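Local coordinates for protein putative S-adenosylmethionine-dependent methyltransferase (Bacteroides thetaiotaomicron, PDB 1WYZ) that is probably an S-adenosylmethionine-dependent methyltransferase of the RsmI-like family, although its own substrate is not established, at residues H67-P70 and E71-S74; H179-I182 and E183-L186. All coordinates share one frame; numbering follows the deposited sequence.

Contact 1: residues H67-P70 and E71-S74; sequences HTSP and EDIS
I73 N donates to S69 O over 3.0 Å, and the N-H points almost straight at the oxygen, with an N-H...O angle of 165°. The S69 hydroxyl makes the second bond: OG accepts from E71 N at 3.2 Å. Its first torsion sets this up. With OG anti to the S69 backbone N and beside the carbonyl carbon (chi1 177°), the oxygen is turned to the amide two residues on. The same oxygen lies 3.4 Å from E71 CB. S69 is therefore the N-cap of helix 70-81. Its side chain takes up an amide of the first turn, which has no earlier carbonyl of the helix to bond to, while its carbonyl starts the i to i+4 pattern. The next bond of that pattern, from S74 N to P70 O, is less certain, because that oxygen is placed too near another atom of the model. P70 is the first helical residue. Its lack of an N-H costs nothing there, because first-turn amides have no i-4 carbonyl within the helix. D72 lies beside the cap, its OD2 3.0 Å from S69 CB. On the buried side I73 turns back toward the loop. Its CG1 lies 3.8 Å from the methyl CG2 of T68, but the end of the I73 chain is doubtfully placed. P70 and I73 both rest on I107 of helix 100-110, while S74 OG has a weak hydrogen bond with Q111.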
ATOM      1  N   HIS A  67      23.194  -0.727   3.967  1.00 52.31           N
ATOM      2  CA  HIS A  67      24.285  -0.213   4.774  1.00 51.04           C
ATOM      3  C   HIS A  67      25.061   0.877   4.061  1.00 50.15           C
ATOM      4  O   HIS A  67      26.077   1.356   4.558  1.00 49.38           O
ATOM      5  CB  HIS A  67      25.230  -1.332   5.194  1.00 59.66           C
ATOM      6  CG  HIS A  67      24.655  -2.228   6.241  1.00 60.12           C
ATOM      7  ND1 HIS A  67      24.059  -3.433   5.945  1.00 60.25           N
ATOM      8  CD2 HIS A  67      24.548  -2.070   7.580  1.00 59.61           C
ATOM      9  CE1 HIS A  67      23.612  -3.985   7.059  1.00 60.86           C
ATOM     10  NE2 HIS A  67      23.895  -3.177   8.066  1.00 60.13           N
ATOM     11  N   THR A  68      24.579   1.269   2.888  1.00 56.41           N
ATOM     12  CA  THR A  68      25.230   2.323   2.138  1.00 55.41           C
ATOM     13  C   THR A  68      25.325   3.536   3.063  1.00 56.37           C
ATOM     14  O   THR A  68      24.375   3.845   3.787  1.00 56.80           O
ATOM     15  CB  THR A  68      24.407   2.699   0.909  1.00 52.25           C
ATOM     16  OG1 THR A  68      25.058   3.767   0.211  1.00 51.45           O
ATOM     17  CG2 THR A  68      23.007   3.146   1.328  1.00 52.65           C
ATOM     18  N   SER A  69      26.469   4.211   3.046  1.00 56.65           N
ATOM     19  CA  SER A  69      26.684   5.379   3.892  1.00 57.57           C
ATOM     20  C   SER A  69      25.758   6.528   3.532  1.00 59.20           C
ATOM     21  O   SER A  69      25.475   6.761   2.356  1.00 58.16           O
ATOM     22  CB  SER A  69      28.129   5.858   3.769  1.00 52.17           C
ATOM     23  OG  SER A  69      28.344   7.041   4.525  1.00 52.18           O
ATOM     24  N   PRO A  70      25.269   7.262   4.543  1.00 65.38           N
ATOM     25  CA  PRO A  70      24.374   8.400   4.311  1.00 67.72           C
ATOM     26  C   PRO A  70      25.143   9.530   3.618  1.00 69.63           C
ATOM     27  O   PRO A  70      24.552  10.427   3.009  1.00 68.62           O
ATOM     28  CB  PRO A  70      23.911   8.768   5.718  1.00 90.65           C
ATOM     29  CG  PRO A  70      25.066   8.359   6.573  1.00 91.41           C
ATOM     30  CD  PRO A  70      25.459   7.028   5.984  1.00 89.63           C
ATOM     31  N   GLU A  71      26.469   9.466   3.716  1.00 87.46           N
ATOM     32  CA  GLU A  71      27.352  10.438   3.082  1.00 89.36           C
ATOM     33  C   GLU A  71      27.370  10.182   1.573  1.00 86.76           C
ATOM     34  O   GLU A  71      27.203  11.106   0.774  1.00 85.28           O
ATOM     35  CB  GLU A  71      28.769  10.305   3.653  1.00126.95           C
ATOM     36  CG  GLU A  71      29.868  10.980   2.829  1.00133.43           C
ATOM     37  CD  GLU A  71      29.689  12.483   2.699  1.00136.11           C
ATOM     38  OE1 GLU A  71      28.711  12.917   2.055  1.00136.96           O
ATOM     39  OE2 GLU A  71      30.531  13.228   3.243  1.00136.71           O
ATOM     40  N   ASP A  72      27.572   8.922   1.194  1.00 72.21           N
ATOM     41  CA  ASP A  72      27.603   8.541  -0.213  1.00 69.64           C
ATOM     42  C   ASP A  72      26.242   8.792  -0.851  1.00 66.78           C
ATOM     43  O   ASP A  72      26.163   9.277  -1.980  1.00 67.02           O
ATOM     44  CB  ASP A  72      27.986   7.067  -0.358  1.00 81.85           C
ATOM     45  CG  ASP A  72      29.298   6.739   0.323  1.00 83.78           C
ATOM     46  OD1 ASP A  72      30.286   7.483   0.110  1.00 84.58           O
ATOM     47  OD2 ASP A  72      29.355   5.731   1.063  1.00 82.54           O
ATOM     48  N   ILE A  73      25.174   8.458  -0.127  1.00 48.63           N
ATOM     49  CA  ILE A  73      23.815   8.672  -0.623  1.00 43.52           C
ATOM     50  C   ILE A  73      23.682  10.134  -1.029  1.00 41.68           C
ATOM     51  O   ILE A  73      23.149  10.452  -2.098  1.00 41.36           O
ATOM     52  CB  ILE A  73      22.760   8.380   0.468  1.00 53.11           C
ATOM     53  CG1 ILE A  73      22.727   6.889   0.788  1.00 51.13           C
ATOM     54  CG2 ILE A  73      21.377   8.832   0.010  1.00 50.88           C
ATOM     55  CD1 ILE A  73      23.706   6.001   0.065  1.00 52.86           C
ATOM     56  N   SER A  74      24.173  11.018  -0.164  1.00 65.42           N
ATOM     57  CA  SER A  74      24.123  12.453  -0.415  1.00 63.58           C
ATOM     58  C   SER A  74      24.782  12.769  -1.754  1.00 64.28           C
ATOM     59  O   SER A  74      24.270  13.577  -2.537  1.00 63.96           O
ATOM     60  CB  SER A  74      24.843  13.206   0.703  1.00 40.14           C
ATOM     61  OG  SER A  74      24.684  14.600   0.551  1.00 36.81           O
TER

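Contact 2: residues H179-I182 and E183-L186; sequences HKMI and EDIL
Two successive turns of helix 178-188 meet here, joined by four i to i+4 backbone hydrogen bonds. I185 N to M181 O is the shortest at 2.8 Å. The bond from D184 N to K180 O is more bent, with an N-H...O angle of 146°. On the solvent side K180 reaches forward to D184. The lysine chain bends at chi2 and chi4, and this brings NZ to 3.3 Å from D184 OD1 in a salt bridge. A weak hydrogen bond from NZ to OD2 accompanies it. D184 OD2 also forms a salt bridge with R151 of helix 150-165, so one carboxylate serves two cations. An asparagine in place of D184 would probably leave K180 and R151 without their shared negative charge and weaken the link to helix 150-165. On the buried side M181, a selenomethionine, bends at chi2 and chi3. Its CE comes back along the helix to 3.2 Å from I185 CG1, and the two chains cross obliquely. M181 and I185 both pack on L155 and F171. On a third side I182 CD1 lies over one face of the H179 ring, 4.0 Å above the plane and offset toward the rim. The same methyl is 4.5 Å from L186 CD2, a loose contact. Charged residues facing outward and apolar ones facing a sheet are typical of an amphipathic helix, here laid against the mixed sheet through F171 and F230.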
ATOM      1  N   HIS A 179       5.425 -23.575   3.946  1.00 45.42           N
ATOM      2  CA  HIS A 179       4.642 -24.615   4.577  1.00 45.27           C
ATOM      3  C   HIS A 179       4.926 -24.745   6.069  1.00 42.05           C
ATOM      4  O   HIS A 179       4.041 -25.108   6.842  1.00 38.81           O
ATOM      5  CB  HIS A 179       4.873 -25.953   3.878  1.00112.21           C
ATOM      6  CG  HIS A 179       3.606 -26.694   3.579  1.00117.29           C
ATOM      7  ND1 HIS A 179       2.780 -26.361   2.526  1.00119.24           N
ATOM      8  CD2 HIS A 179       2.995 -27.714   4.228  1.00119.25           C
ATOM      9  CE1 HIS A 179       1.714 -27.142   2.540  1.00118.35           C
ATOM     10  NE2 HIS A 179       1.819 -27.971   3.564  1.00118.27           N
ATOM     11  N   LYS A 180       6.153 -24.447   6.481  1.00 47.86           N
ATOM     12  CA  LYS A 180       6.482 -24.544   7.897  1.00 45.72           C
ATOM     13  C   LYS A 180       5.773 -23.439   8.676  1.00 42.57           C
ATOM     14  O   LYS A 180       5.475 -23.594   9.862  1.00 39.86           O
ATOM     15  CB  LYS A 180       7.997 -24.455   8.113  1.00 66.90           C
ATOM     16  CG  LYS A 180       8.430 -24.689   9.565  1.00 69.36           C
ATOM     17  CD  LYS A 180       8.057 -26.087  10.047  1.00 69.90           C
ATOM     18  CE  LYS A 180       8.487 -26.315  11.490  1.00 68.97           C
ATOM     19  NZ  LYS A 180       7.742 -25.446  12.442  1.00 70.97           N
HETATM   20  N   MSE A 181       5.500 -22.328   7.998  1.00 46.98           N
HETATM   21  CA  MSE A 181       4.814 -21.203   8.625  1.00 44.96           C
HETATM   22  C   MSE A 181       3.337 -21.530   8.846  1.00 42.88           C
HETATM   23  O   MSE A 181       2.844 -21.390   9.963  1.00 40.41           O
HETATM   24  CB  MSE A 181       4.949 -19.939   7.772  1.00 56.17           C
HETATM   25  CG  MSE A 181       4.155 -18.740   8.304  1.00 58.88           C
HETATM   26 SE   MSE A 181       4.849 -17.944   9.948  1.00 63.55          SE
HETATM   27  CE  MSE A 181       3.890 -18.960  11.269  1.00 59.81           C
ATOM     28  N   ILE A 182       2.633 -21.977   7.805  1.00 42.08           N
ATOM     29  CA  ILE A 182       1.224 -22.307   7.979  1.00 42.14           C
ATOM     30  C   ILE A 182       1.061 -23.303   9.126  1.00 40.64           C
ATOM     31  O   ILE A 182       0.105 -23.224   9.899  1.00 39.72           O
ATOM     32  CB  ILE A 182       0.573 -22.875   6.674  1.00 86.05           C
ATOM     33  CG1 ILE A 182       1.370 -24.074   6.148  1.00 90.07           C
ATOM     34  CG2 ILE A 182       0.468 -21.778   5.617  1.00 85.72           C
ATOM     35  CD1 ILE A 182       0.999 -25.398   6.782  1.00 65.41           C
ATOM     36  N   GLU A 183       2.008 -24.229   9.246  1.00 38.85           N
ATOM     37  CA  GLU A 183       1.970 -25.215  10.317  1.00 37.41           C
ATOM     38  C   GLU A 183       2.048 -24.460  11.629  1.00 34.56           C
ATOM     39  O   GLU A 183       1.316 -24.765  12.563  1.00 33.67           O
ATOM     40  CB  GLU A 183       3.151 -26.193  10.211  1.00 64.44           C
ATOM     41  CG  GLU A 183       3.314 -27.124  11.413  1.00 67.50           C
ATOM     42  CD  GLU A 183       2.239 -28.205  11.488  1.00 71.08           C
ATOM     43  OE1 GLU A 183       1.119 -27.981  10.966  1.00 69.50           O
ATOM     44  OE2 GLU A 183       2.513 -29.273  12.086  1.00 70.73           O
ATOM     45  N   ASP A 184       2.927 -23.463  11.696  1.00 34.76           N
ATOM     46  CA  ASP A 184       3.072 -22.669  12.917  1.00 34.27           C
ATOM     47  C   ASP A 184       1.842 -21.818  13.265  1.00 33.15           C
ATOM     48  O   ASP A 184       1.469 -21.708  14.442  1.00 30.52           O
ATOM     49  CB  ASP A 184       4.307 -21.765  12.840  1.00 46.28           C
ATOM     50  CG  ASP A 184       5.598 -22.527  13.051  1.00 47.81           C
ATOM     51  OD1 ASP A 184       5.638 -23.390  13.948  1.00 48.20           O
ATOM     52  OD2 ASP A 184       6.578 -22.254  12.325  1.00 48.46           O
ATOM     53  N   ILE A 185       1.219 -21.224  12.250  1.00 34.37           N
ATOM     54  CA  ILE A 185       0.048 -20.392  12.470  1.00 36.34           C
ATOM     55  C   ILE A 185      -1.105 -21.188  13.078  1.00 38.68           C
ATOM     56  O   ILE A 185      -1.739 -20.744  14.043  1.00 38.10           O
ATOM     57  CB  ILE A 185      -0.402 -19.724  11.147  1.00 35.78           C
ATOM     58  CG1 ILE A 185       0.733 -18.840  10.626  1.00 34.19           C
ATOM     59  CG2 ILE A 185      -1.670 -18.890  11.368  1.00 34.64           C
ATOM     60  CD1 ILE A 185       0.855 -17.475  11.214  1.00 48.01           C
ATOM     61  N   LEU A 186      -1.351 -22.379  12.538  1.00 44.82           N
ATOM     62  CA  LEU A 186      -2.442 -23.224  13.014  1.00 46.43           C
ATOM     63  C   LEU A 186      -2.165 -23.960  14.324  1.00 46.90           C
ATOM     64  O   LEU A 186      -3.082 -24.504  14.948  1.00 46.45           O
ATOM     65  CB  LEU A 186      -2.844 -24.211  11.917  1.00 87.18           C
ATOM     66  CG  LEU A 186      -1.764 -25.136  11.353  1.00 90.21           C
ATOM     67  CD1 LEU A 186      -1.576 -26.336  12.281  1.00 90.80           C
ATOM     68  CD2 LEU A 186      -2.184 -25.601   9.955  1.00 91.47           C
TER

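Overall arrangement
The two contacts come in series along the chain, and neither nests in nor crosses the other. Contact 1 comes first, after strand 62-63 of the parallel sheet. It closes no long loop; it caps the start of helix 70-81 where the loop after that strand enters it, and its neighbours tie that helix start to helix 100-110. The chain then passes through strands 86-89 and 115-117 into the second half of the fold. Contact 2 lies there, within helix 178-188, between strands 168-173 and 194-199 of the mixed sheet. It closes no loop. Its neighbours join the helix to that sheet and to helix 150-165. The centres of contact 1 and contact 2 are about 39 Å apart, and the two do not touch.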